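Local atomic coordinates of caspase-3 (Porites astreoides, PDB entry 6WI4), a protein that probably cleaves target proteins after aspartate residues, as a cysteine protease of the caspase family with a part in coral apoptosis. Residues N76-I87 and T117-Q128; C130-G138 and Y208-S216. All blocks are in the same frame, centred on the assembly; numbering follows the deposited sequence.

Contact 1: residues N76-I87 and T117-Q128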
loop_
_atom_site.group_PDB
_atom_site.type_symbol
_atom_site.label_atom_id
_atom_site.label_comp_id
_atom_site.label_asym_id
_atom_site.label_seq_id
_atom_site.Cartn_x
_atom_site.Cartn_y
_atom_site.Cartn_z
ATOM N N ASN A 76 14.261 16.251 -2.683
ATOM C CA ASN A 76 15.264 16.266 -1.620
ATOM C C ASN A 76 14.625 15.750 -0.337
ATOM O O ASN A 76 13.818 16.446 0.288
ATOM C CB ASN A 76 15.816 17.676 -1.419
ATOM C CG ASN A 76 16.665 17.788 -0.165
ATOM O OD1 ASN A 76 17.308 16.822 0.236
ATOM N ND2 ASN A 76 16.670 18.967 0.461
ATOM N N HIS A 77 14.977 14.525 0.052
ATOM C CA HIS A 77 14.408 13.914 1.242
ATOM C C HIS A 77 15.280 14.110 2.479
ATOM O O HIS A 77 14.975 13.545 3.530
ATOM C CB HIS A 77 14.154 12.418 1.002
ATOM C CG HIS A 77 13.107 12.138 -0.033
ATOM N ND1 HIS A 77 11.763 12.040 0.264
ATOM C CD2 HIS A 77 13.213 11.923 -1.365
ATOM C CE1 HIS A 77 11.090 11.774 -0.842
ATOM N NE2 HIS A 77 11.947 11.693 -1.844
ATOM N N THR A 78 16.344 14.912 2.385
ATOM C CA THR A 78 17.144 15.221 3.569
ATOM C C THR A 78 16.328 15.733 4.759
ATOM O O THR A 78 16.635 15.330 5.894
ATOM C CB THR A 78 18.249 16.220 3.186
ATOM O OG1 THR A 78 19.045 15.662 2.131
ATOM C CG2 THR A 78 19.140 16.549 4.386
ATOM N N PRO A 79 15.299 16.577 4.600
ATOM C CA PRO A 79 14.533 16.999 5.785
ATOM C C PRO A 79 13.599 15.935 6.338
ATOM O O PRO A 79 12.947 16.184 7.355
ATOM C CB PRO A 79 13.743 18.218 5.283
ATOM C CG PRO A 79 13.683 18.064 3.829
ATOM C CD PRO A 79 14.929 17.363 3.409
ATOM N N TYR A 80 13.540 14.754 5.729
ATOM C CA TYR A 80 12.566 13.736 6.090
ATOM C C TYR A 80 13.253 12.509 6.671
ATOM O O TYR A 80 14.440 12.267 6.448
ATOM C CB TYR A 80 11.741 13.310 4.872
ATOM C CG TYR A 80 10.979 14.439 4.220
ATOM C CD1 TYR A 80 10.215 15.311 4.975
ATOM C CD2 TYR A 80 11.030 14.624 2.848
ATOM C CE1 TYR A 80 9.508 16.352 4.369
ATOM C CE2 TYR A 80 10.337 15.661 2.236
ATOM C CZ TYR A 80 9.585 16.510 3.001
ATOM O OH TYR A 80 8.894 17.533 2.376
ATOM N N ASP A 81 12.459 11.712 7.386
ATOM C CA ASP A 81 12.918 10.460 7.972
ATOM C C ASP A 81 12.448 9.224 7.221
ATOM O O ASP A 81 12.998 8.139 7.447
ATOM C CB ASP A 81 12.426 10.335 9.420
ATOM C CG ASP A 81 13.117 11.303 10.370
ATOM O OD1 ASP A 81 14.300 11.633 10.138
ATOM O OD2 ASP A 81 12.457 11.720 11.340
ATOM N N ALA A 82 11.445 9.347 6.356
ATOM C CA ALA A 82 10.783 8.174 5.794
ATOM C C ALA A 82 10.017 8.596 4.549
ATOM O O ALA A 82 9.845 9.786 4.285
ATOM C CB ALA A 82 9.846 7.532 6.822
ATOM N N PHE A 83 9.537 7.604 3.793
ATOM C CA PHE A 83 8.730 7.845 2.597
ATOM C C PHE A 83 7.650 6.783 2.511
ATOM O O PHE A 83 7.918 5.611 2.786
ATOM C CB PHE A 83 9.584 7.820 1.321
ATOM C CG PHE A 83 8.788 7.922 0.044
ATOM C CD1 PHE A 83 8.168 9.113 -0.305
ATOM C CD2 PHE A 83 8.672 6.835 -0.810
ATOM C CE1 PHE A 83 7.429 9.208 -1.481
ATOM C CE2 PHE A 83 7.937 6.923 -1.984
ATOM C CZ PHE A 83 7.315 8.118 -2.318
ATOM N N ILE A 84 6.440 7.187 2.115
ATOM C CA ILE A 84 5.312 6.271 1.943
ATOM C C ILE A 84 4.769 6.411 0.530
ATOM O O ILE A 84 4.545 7.533 0.062
ATOM C CB ILE A 84 4.199 6.552 2.966
ATOM C CG1 ILE A 84 4.648 6.121 4.359
ATOM C CG2 ILE A 84 2.879 5.873 2.546
ATOM C CD1 ILE A 84 3.641 6.464 5.452
ATOM N N PHE A 85 4.526 5.276 -0.127
ATOM C CA PHE A 85 3.829 5.223 -1.408
ATOM C C PHE A 85 2.703 4.205 -1.303
ATOM O O PHE A 85 2.933 3.075 -0.871
ATOM C CB PHE A 85 4.785 4.837 -2.543
ATOM C CG PHE A 85 4.123 4.714 -3.881
ATOM C CD1 PHE A 85 3.502 3.528 -4.263
ATOM C CD2 PHE A 85 4.151 5.766 -4.773
ATOM C CE1 PHE A 85 2.895 3.410 -5.492
ATOM C CE2 PHE A 85 3.543 5.650 -6.018
ATOM C CZ PHE A 85 2.927 4.470 -6.374
ATOM N N SER A 86 1.496 4.585 -1.711
ATOM C CA SER A 86 0.380 3.649 -1.651
ATOM C C SER A 86 -0.437 3.762 -2.927
ATOM O O SER A 86 -0.566 4.841 -3.504
ATOM C CB SER A 86 -0.504 3.897 -0.413
ATOM O OG SER A 86 -1.124 5.183 -0.466
ATOM N N ILE A 87 -0.977 2.637 -3.377
ATOM C CA ILE A 87 -1.792 2.652 -4.580
ATOM C C ILE A 87 -2.960 1.697 -4.409
ATOM O O ILE A 87 -2.819 0.602 -3.857
ATOM C CB ILE A 87 -0.963 2.334 -5.844
ATOM C CG1 ILE A 87 -1.823 2.533 -7.099
ATOM C CG2 ILE A 87 -0.347 0.947 -5.761
ATOM C CD1 ILE A 87 -0.997 2.695 -8.386
ATOM N N THR A 117 18.958 10.642 -1.008
ATOM C CA THR A 117 18.503 11.230 0.243
ATOM C C THR A 117 17.507 10.349 0.990
ATOM O O THR A 117 17.058 10.739 2.071
ATOM C CB THR A 117 17.899 12.620 0.001
ATOM O OG1 THR A 117 16.888 12.556 -1.013
ATOM C CG2 THR A 117 18.990 13.594 -0.438
ATOM N N LEU A 118 17.180 9.168 0.467
ATOM C CA LEU A 118 16.420 8.180 1.224
ATOM C C LEU A 118 17.261 6.989 1.661
ATOM O O LEU A 118 16.719 6.058 2.263
ATOM C CB LEU A 118 15.220 7.678 0.410
ATOM C CG LEU A 118 14.052 8.665 0.325
ATOM C CD1 LEU A 118 12.971 8.131 -0.601
ATOM C CD2 LEU A 118 13.494 8.975 1.695
ATOM N N VAL A 119 18.561 6.973 1.364
ATOM C CA VAL A 119 19.386 5.849 1.800
ATOM C C VAL A 119 19.381 5.787 3.320
ATOM O O VAL A 119 19.524 6.805 4.008
ATOM C CB VAL A 119 20.806 5.975 1.231
ATOM C CG1 VAL A 119 21.741 4.935 1.860
ATOM C CG2 VAL A 119 20.771 5.799 -0.281
ATOM N N GLY A 120 19.179 4.580 3.853
ATOM C CA GLY A 120 19.101 4.368 5.278
ATOM C C GLY A 120 17.748 4.647 5.888
ATOM O O GLY A 120 17.568 4.419 7.089
ATOM N N LYS A 121 16.794 5.139 5.103
ATOM C CA LYS A 121 15.494 5.541 5.621
ATOM C C LYS A 121 14.402 4.584 5.148
ATOM O O LYS A 121 14.465 4.063 4.031
ATOM C CB LYS A 121 15.146 6.964 5.166
ATOM C CG LYS A 121 16.131 8.012 5.688
ATOM C CD LYS A 121 15.850 9.392 5.120
ATOM C CE LYS A 121 16.884 10.392 5.648
ATOM N NZ LYS A 121 16.773 11.710 4.950
ATOM N N PRO A 122 13.387 4.342 5.977
ATOM C CA PRO A 122 12.325 3.407 5.586
ATOM C C PRO A 122 11.532 3.915 4.394
ATOM O O PRO A 122 11.110 5.076 4.346
ATOM C CB PRO A 122 11.462 3.289 6.847
ATOM C CG PRO A 122 11.866 4.419 7.726
ATOM C CD PRO A 122 13.262 4.795 7.372
ATOM N N LYS A 123 11.338 3.024 3.428
ATOM C CA LYS A 123 10.564 3.282 2.219
ATOM C C LYS A 123 9.426 2.282 2.217
ATOM O O LYS A 123 9.647 1.093 1.964
ATOM C CB LYS A 123 11.438 3.144 0.974
ATOM C CG LYS A 123 12.620 4.133 0.976
ATOM C CD LYS A 123 13.710 3.741 -0.005
ATOM C CE LYS A 123 14.764 2.807 0.612
ATOM N NZ LYS A 123 15.713 3.520 1.523
ATOM N N MET A 124 8.227 2.758 2.523
ATOM C CA MET A 124 7.065 1.903 2.738
ATOM C C MET A 124 6.156 1.953 1.522
ATOM O O MET A 124 5.772 3.037 1.080
ATOM C CB MET A 124 6.292 2.350 3.974
ATOM C CG MET A 124 7.077 2.247 5.265
ATOM S SD MET A 124 6.291 3.183 6.587
ATOM C CE MET A 124 7.214 4.719 6.467
ATOM N N PHE A 125 5.780 0.785 1.013
ATOM C CA PHE A 125 4.842 0.679 -0.096
ATOM C C PHE A 125 3.631 -0.126 0.351
ATOM O O PHE A 125 3.786 -1.203 0.935
ATOM C CB PHE A 125 5.517 0.021 -1.300
ATOM C CG PHE A 125 6.517 0.899 -1.962
ATOM C CD1 PHE A 125 7.744 1.141 -1.372
ATOM C CD2 PHE A 125 6.219 1.524 -3.159
ATOM C CE1 PHE A 125 8.667 1.979 -1.976
ATOM C CE2 PHE A 125 7.132 2.359 -3.759
ATOM C CZ PHE A 125 8.359 2.583 -3.167
ATOM N N PHE A 126 2.434 0.405 0.104
ATOM C CA PHE A 126 1.184 -0.267 0.437
ATOM C C PHE A 126 0.387 -0.495 -0.837
ATOM O O PHE A 126 0.184 0.442 -1.616
ATOM C CB PHE A 126 0.341 0.555 1.417
ATOM C CG PHE A 126 1.034 0.877 2.706
ATOM C CD1 PHE A 126 1.842 1.998 2.816
ATOM C CD2 PHE A 126 0.842 0.073 3.823
ATOM C CE1 PHE A 126 2.473 2.304 4.013
ATOM C CE2 PHE A 126 1.479 0.373 5.022
ATOM C CZ PHE A 126 2.288 1.493 5.115
ATOM N N PHE A 127 -0.095 -1.718 -1.033
ATOM C CA PHE A 127 -0.817 -2.075 -2.251
ATOM C C PHE A 127 -2.174 -2.652 -1.900
ATOM O O PHE A 127 -2.251 -3.655 -1.182
ATOM C CB PHE A 127 -0.048 -3.112 -3.072
ATOM C CG PHE A 127 1.309 -2.679 -3.495
ATOM C CD1 PHE A 127 1.475 -1.899 -4.622
ATOM C CD2 PHE A 127 2.427 -3.050 -2.777
ATOM C CE1 PHE A 127 2.742 -1.485 -5.016
ATOM C CE2 PHE A 127 3.704 -2.653 -3.179
ATOM C CZ PHE A 127 3.855 -1.871 -4.299
ATOM N N GLN A 128 -3.241 -2.062 -2.445
ATOM C CA GLN A 128 -4.550 -2.699 -2.490
ATOM C C GLN A 128 -4.850 -2.932 -3.968
ATOM O O GLN A 128 -5.167 -1.989 -4.698
ATOM C CB GLN A 128 -5.626 -1.851 -1.821
ATOM C CG GLN A 128 -7.053 -2.353 -2.072
ATOM C CD GLN A 128 -7.259 -3.801 -1.651
ATOM O OE1 GLN A 128 -6.817 -4.222 -0.577
ATOM N NE2 GLN A 128 -7.945 -4.569 -2.493
HETATM O O HOH W 1 18.686 13.180 6.096
#
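Lys121 turns its CG away from its own carbonyl carbon (chi1 -62°) and then runs fully extended, which carries NZ across to the carbonyls of His77 and Tyr80. The two segments lead into neighbouring parallel strands, 83-87 and 123-128, in the central mixed sheet of the caspase fold. Lys121 NZ donates to His77 O at 2.9 Å, from above the carbonyl plane, and to Tyr80 O. It also donates to Thr117 O, and water 1 joins it to Thr78 O. Four oxygens gather round NZ, one more than its protons, so at least one bond is shared or weaker. A methionine in its place would probably leave these carbonyls without their shared donor and the turn from His77 to Tyr80 less firmly tied. Thr117 OG1 lies near the plane of the His77 ring and accepts from His77 N at 2.9 Å. Leu118 CD1 sits over the face of that ring, 3.9 Å from its centroid, as a CH-pi contact. The ring's NE2 bonds outside, to Met72 O. Six backbone bonds join the strands, first Phe83 N to Pro122 O and last Gln128 N to Ile87 O. On one face of the sheet Met124, bent at its sulfur, brings CE to 3.6 Å from Ile84 CG1. The other face carries Phe85 and Phe125, whose rings meet obliquely with planes at 38°. There Ile87 CG2 touches Phe127 CD1 at 3.6 Å.

Contact 2: residues C130-G138 and Y208-S216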
loop_
_atom_site.group_PDB
_atom_site.type_symbol
_atom_site.label_atom_id
_atom_site.label_comp_id
_atom_site.label_asym_id
_atom_site.label_seq_id
_atom_site.Cartn_x
_atom_site.Cartn_y
_atom_site.Cartn_z
ATOM N N CYS A 130 -5.456 -6.638 -6.904
ATOM C CA CYS A 130 -5.356 -8.073 -7.083
ATOM C C CYS A 130 -3.933 -8.448 -7.463
ATOM O O CYS A 130 -3.181 -7.645 -8.022
ATOM C CB CYS A 130 -6.345 -8.537 -8.144
ATOM S SG CYS A 130 -8.037 -8.518 -7.571
ATOM N N GLN A 131 -3.553 -9.681 -7.119
ATOM C CA GLN A 131 -2.230 -10.212 -7.422
ATOM C C GLN A 131 -2.346 -11.473 -8.270
ATOM O O GLN A 131 -1.431 -12.300 -8.293
ATOM C CB GLN A 131 -1.450 -10.467 -6.127
ATOM C CG GLN A 131 -1.146 -9.170 -5.367
ATOM C CD GLN A 131 -0.554 -9.371 -3.973
ATOM O OE1 GLN A 131 -1.028 -8.772 -3.001
ATOM N NE2 GLN A 131 0.497 -10.177 -3.872
ATOM N N GLY A 132 -3.451 -11.608 -8.985
ATOM C CA GLY A 132 -3.781 -12.840 -9.672
ATOM C C GLY A 132 -5.286 -12.966 -9.786
ATOM O O GLY A 132 -6.028 -12.026 -9.518
ATOM N N HIS A 133 -5.731 -14.161 -10.176
ATOM C CA HIS A 133 -7.154 -14.354 -10.420
ATOM C C HIS A 133 -7.671 -15.659 -9.823
ATOM O O HIS A 133 -8.603 -16.262 -10.369
ATOM C CB HIS A 133 -7.458 -14.320 -11.919
ATOM C CG HIS A 133 -6.607 -15.253 -12.722
ATOM N ND1 HIS A 133 -5.531 -14.822 -13.468
ATOM C CD2 HIS A 133 -6.660 -16.597 -12.878
ATOM C CE1 HIS A 133 -4.964 -15.859 -14.059
ATOM N NE2 HIS A 133 -5.628 -16.948 -13.716
ATOM N N GLU A 134 -7.084 -16.117 -8.717
ATOM C CA GLU A 134 -7.596 -17.253 -7.966
ATOM C C GLU A 134 -8.281 -16.785 -6.687
ATOM O O GLU A 134 -7.861 -15.808 -6.055
ATOM C CB GLU A 134 -6.479 -18.240 -7.602
ATOM C CG GLU A 134 -5.709 -18.784 -8.796
ATOM C CD GLU A 134 -6.555 -19.686 -9.675
ATOM O OE1 GLU A 134 -7.478 -20.341 -9.142
ATOM O OE2 GLU A 134 -6.299 -19.737 -10.899
ATOM N N TYR A 135 -9.336 -17.502 -6.311
ATOM C CA TYR A 135 -9.963 -17.371 -5.006
ATOM C C TYR A 135 -9.248 -18.241 -3.971
ATOM O O TYR A 135 -8.606 -19.245 -4.301
ATOM C CB TYR A 135 -11.445 -17.774 -5.062
ATOM C CG TYR A 135 -12.317 -16.943 -5.972
ATOM C CD1 TYR A 135 -12.686 -15.648 -5.623
ATOM C CD2 TYR A 135 -12.804 -17.462 -7.169
ATOM C CE1 TYR A 135 -13.495 -14.887 -6.446
ATOM C CE2 TYR A 135 -13.613 -16.702 -8.003
ATOM C CZ TYR A 135 -13.959 -15.416 -7.637
ATOM O OH TYR A 135 -14.764 -14.652 -8.462
ATOM N N MET A 136 -9.385 -17.851 -2.701
ATOM C CA MET A 136 -8.886 -18.615 -1.563
ATOM C C MET A 136 -10.058 -19.304 -0.869
ATOM O O MET A 136 -11.066 -18.659 -0.582
ATOM C CB MET A 136 -8.168 -17.699 -0.573
ATOM C CG MET A 136 -6.724 -18.031 -0.337
ATOM S SD MET A 136 -5.948 -16.880 0.813
ATOM C CE MET A 136 -4.937 -15.920 -0.316
ATOM N N ASP A 137 -9.905 -20.591 -0.561
ATOM C CA ASP A 137 -11.037 -21.367 -0.064
ATOM C C ASP A 137 -11.095 -21.428 1.460
ATOM O O ASP A 137 -10.108 -21.208 2.166
ATOM C CB ASP A 137 -11.004 -22.793 -0.619
ATOM C CG ASP A 137 -11.393 -22.857 -2.081
ATOM O OD1 ASP A 137 -12.222 -22.028 -2.510
ATOM O OD2 ASP A 137 -10.874 -23.735 -2.802
ATOM N N GLY A 138 -12.282 -21.763 1.959
ATOM C CA GLY A 138 -12.489 -21.947 3.381
ATOM C C GLY A 138 -13.491 -20.987 3.986
ATOM O O GLY A 138 -13.496 -20.773 5.197
ATOM N N TYR A 208 -19.941 -19.064 -7.285
ATOM C CA TYR A 208 -18.538 -19.150 -7.687
ATOM C C TYR A 208 -17.645 -18.280 -6.813
ATOM O O TYR A 208 -16.485 -18.628 -6.588
ATOM C CB TYR A 208 -18.377 -18.754 -9.152
ATOM C CG TYR A 208 -19.276 -19.537 -10.082
ATOM C CD1 TYR A 208 -19.016 -20.873 -10.367
ATOM C CD2 TYR A 208 -20.395 -18.952 -10.653
ATOM C CE1 TYR A 208 -19.839 -21.596 -11.202
ATOM C CE2 TYR A 208 -21.225 -19.671 -11.495
ATOM C CZ TYR A 208 -20.940 -20.991 -11.762
ATOM O OH TYR A 208 -21.768 -21.709 -12.592
ATOM N N SER A 209 -18.159 -17.161 -6.306
ATOM C CA SER A 209 -17.316 -16.182 -5.615
ATOM C C SER A 209 -17.635 -16.004 -4.139
ATOM O O SER A 209 -16.988 -15.185 -3.475
ATOM C CB SER A 209 -17.429 -14.820 -6.310
ATOM O OG SER A 209 -18.750 -14.313 -6.148
ATOM N N ASP A 210 -18.605 -16.731 -3.607
ATOM C CA ASP A 210 -19.090 -16.511 -2.256
ATOM C C ASP A 210 -18.274 -17.283 -1.225
ATOM O O ASP A 210 -17.739 -18.363 -1.497
ATOM C CB ASP A 210 -20.558 -16.920 -2.163
ATOM C CG ASP A 210 -21.224 -16.411 -0.910
ATOM O OD1 ASP A 210 -21.386 -15.184 -0.782
ATOM O OD2 ASP A 210 -21.585 -17.245 -0.055
ATOM N N SER A 211 -18.181 -16.701 -0.028
ATOM C CA SER A 211 -17.500 -17.301 1.118
ATOM C C SER A 211 -16.028 -17.580 0.848
ATOM O O SER A 211 -15.470 -18.554 1.353
ATOM C CB SER A 211 -18.202 -18.584 1.586
ATOM O OG SER A 211 -19.523 -18.276 1.991
ATOM N N LYS A 212 -15.380 -16.719 0.075
ATOM C CA LYS A 212 -13.963 -16.866 -0.226
ATOM C C LYS A 212 -13.148 -16.015 0.738
ATOM O O LYS A 212 -13.676 -15.141 1.427
ATOM C CB LYS A 212 -13.653 -16.495 -1.681
ATOM C CG LYS A 212 -14.480 -17.291 -2.697
ATOM C CD LYS A 212 -14.245 -18.794 -2.575
ATOM C CE LYS A 212 -14.903 -19.502 -3.754
ATOM N NZ LYS A 212 -14.632 -20.964 -3.781
ATOM N N ARG A 213 -11.855 -16.305 0.803
ATOM C CA ARG A 213 -11.010 -15.869 1.913
ATOM C C ARG A 213 -9.855 -15.009 1.404
ATOM O O ARG A 213 -9.663 -14.830 0.199
ATOM C CB ARG A 213 -10.478 -17.081 2.681
ATOM C CG ARG A 213 -11.545 -18.149 2.956
ATOM C CD ARG A 213 -12.665 -17.620 3.852
ATOM N NE ARG A 213 -12.131 -17.116 5.105
ATOM C CZ ARG A 213 -11.748 -17.873 6.129
ATOM N NH1 ARG A 213 -11.235 -17.298 7.204
ATOM N NH2 ARG A 213 -11.880 -19.198 6.089
ATOM N N GLN A 214 -9.069 -14.491 2.349
ATOM C CA GLN A 214 -7.914 -13.676 1.996
ATOM C C GLN A 214 -6.880 -13.720 3.111
ATOM O O GLN A 214 -7.211 -13.874 4.286
ATOM C CB GLN A 214 -8.334 -12.230 1.717
ATOM C CG GLN A 214 -7.263 -11.362 1.083
ATOM C CD GLN A 214 -7.844 -10.064 0.575
ATOM O OE1 GLN A 214 -8.924 -10.054 -0.025
ATOM N NE2 GLN A 214 -7.146 -8.955 0.820
ATOM N N VAL A 215 -5.614 -13.578 2.707
ATOM C CA VAL A 215 -4.451 -13.511 3.585
ATOM C C VAL A 215 -3.596 -12.384 3.038
ATOM O O VAL A 215 -3.356 -12.343 1.830
ATOM C CB VAL A 215 -3.666 -14.840 3.558
ATOM C CG1 VAL A 215 -2.334 -14.718 4.238
ATOM C CG2 VAL A 215 -4.491 -15.962 4.179
ATOM N N SER A 216 -3.172 -11.453 3.894
ATOM C CA SER A 216 -2.289 -10.393 3.413
ATOM C C SER A 216 -0.840 -10.805 3.647
ATOM O O SER A 216 -0.549 -11.745 4.391
ATOM C CB SER A 216 -2.594 -9.053 4.089
ATOM O OG SER A 216 -2.534 -9.132 5.505
HETATM O O HOH W 2 -10.527 -15.216 -2.255
HETATM O O HOH W 3 -14.306 -20.989 0.774
#
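Two loops of the caspase active-site region meet here. Residues 130-138 follow strand 123-128 and begin at the cysteine of the family's QACxG motif (QACQG here), the nucleophile in caspases. Residues 208-216 precede strand 217-220. By position they match the loops called L2 and L4 in the family. Tyr135 lays one face of its ring against the chain at Tyr208 and Ser209. Ser209 CA and Tyr208 O lie over that face, and the ring's OH comes to 3.4 Å from Ser209 CB. Lys212 crosses Tyr135 at about a right angle, with its CG 3.8 Å from Tyr135 CD1. The lysine chain bends at its second torsion (chi2 -60°) and passes Tyr135 CB, bringing its end beside Asp137. There Lys212 NZ forms a salt bridge with Asp137 OD1 at 2.9 Å, the two side chains pointing the same way. The backbones are joined by Arg213 N donating to Met136 O at 2.8 Å, a bent bond of 145°. Water 2 makes a second link, accepting from Met136 N and donating to Arg213 O at 2.6 Å. Met136 sets CB against the Arg213 backbone and, in one of two conformers, SD 3.8 Å from Val215 CG2. Tyr135 also packs on Trp160 and on an apolar side chain of the bound peptide. The crossing mixes polar bonds with apolar packing, by Tyr135 and the aliphatic chain of Lys212 at one end and Met136 at the other. Near the surface, solvent would probably screen the Asp137-Lys212 pair, while Met136 O and N are both tied to Arg213, directly and through water 2.

Contacts 1 and 2 follow one another along the chain. Strand 123-128 ends contact 1 at Gln128, and residues 130-138 of contact 2 begin two positions later. Their centres are about 30 Å apart, on opposite sides of the chain's centre, at about 12 and 19 Å from it. Contact 1 is buried in the sheet, while contact 2 lies at the surface. The bound peptide reaches both. Gln128 NE2 bonds to an acidic side chain of the peptide, and Cys130 packs on an acidic side chain, consistent with a caspase pocket for aspartate. The end of strand 123-128 thus leads into the substrate site, and the loop crossing borders the peptide through Tyr135, which meets an apolar peptide side chain.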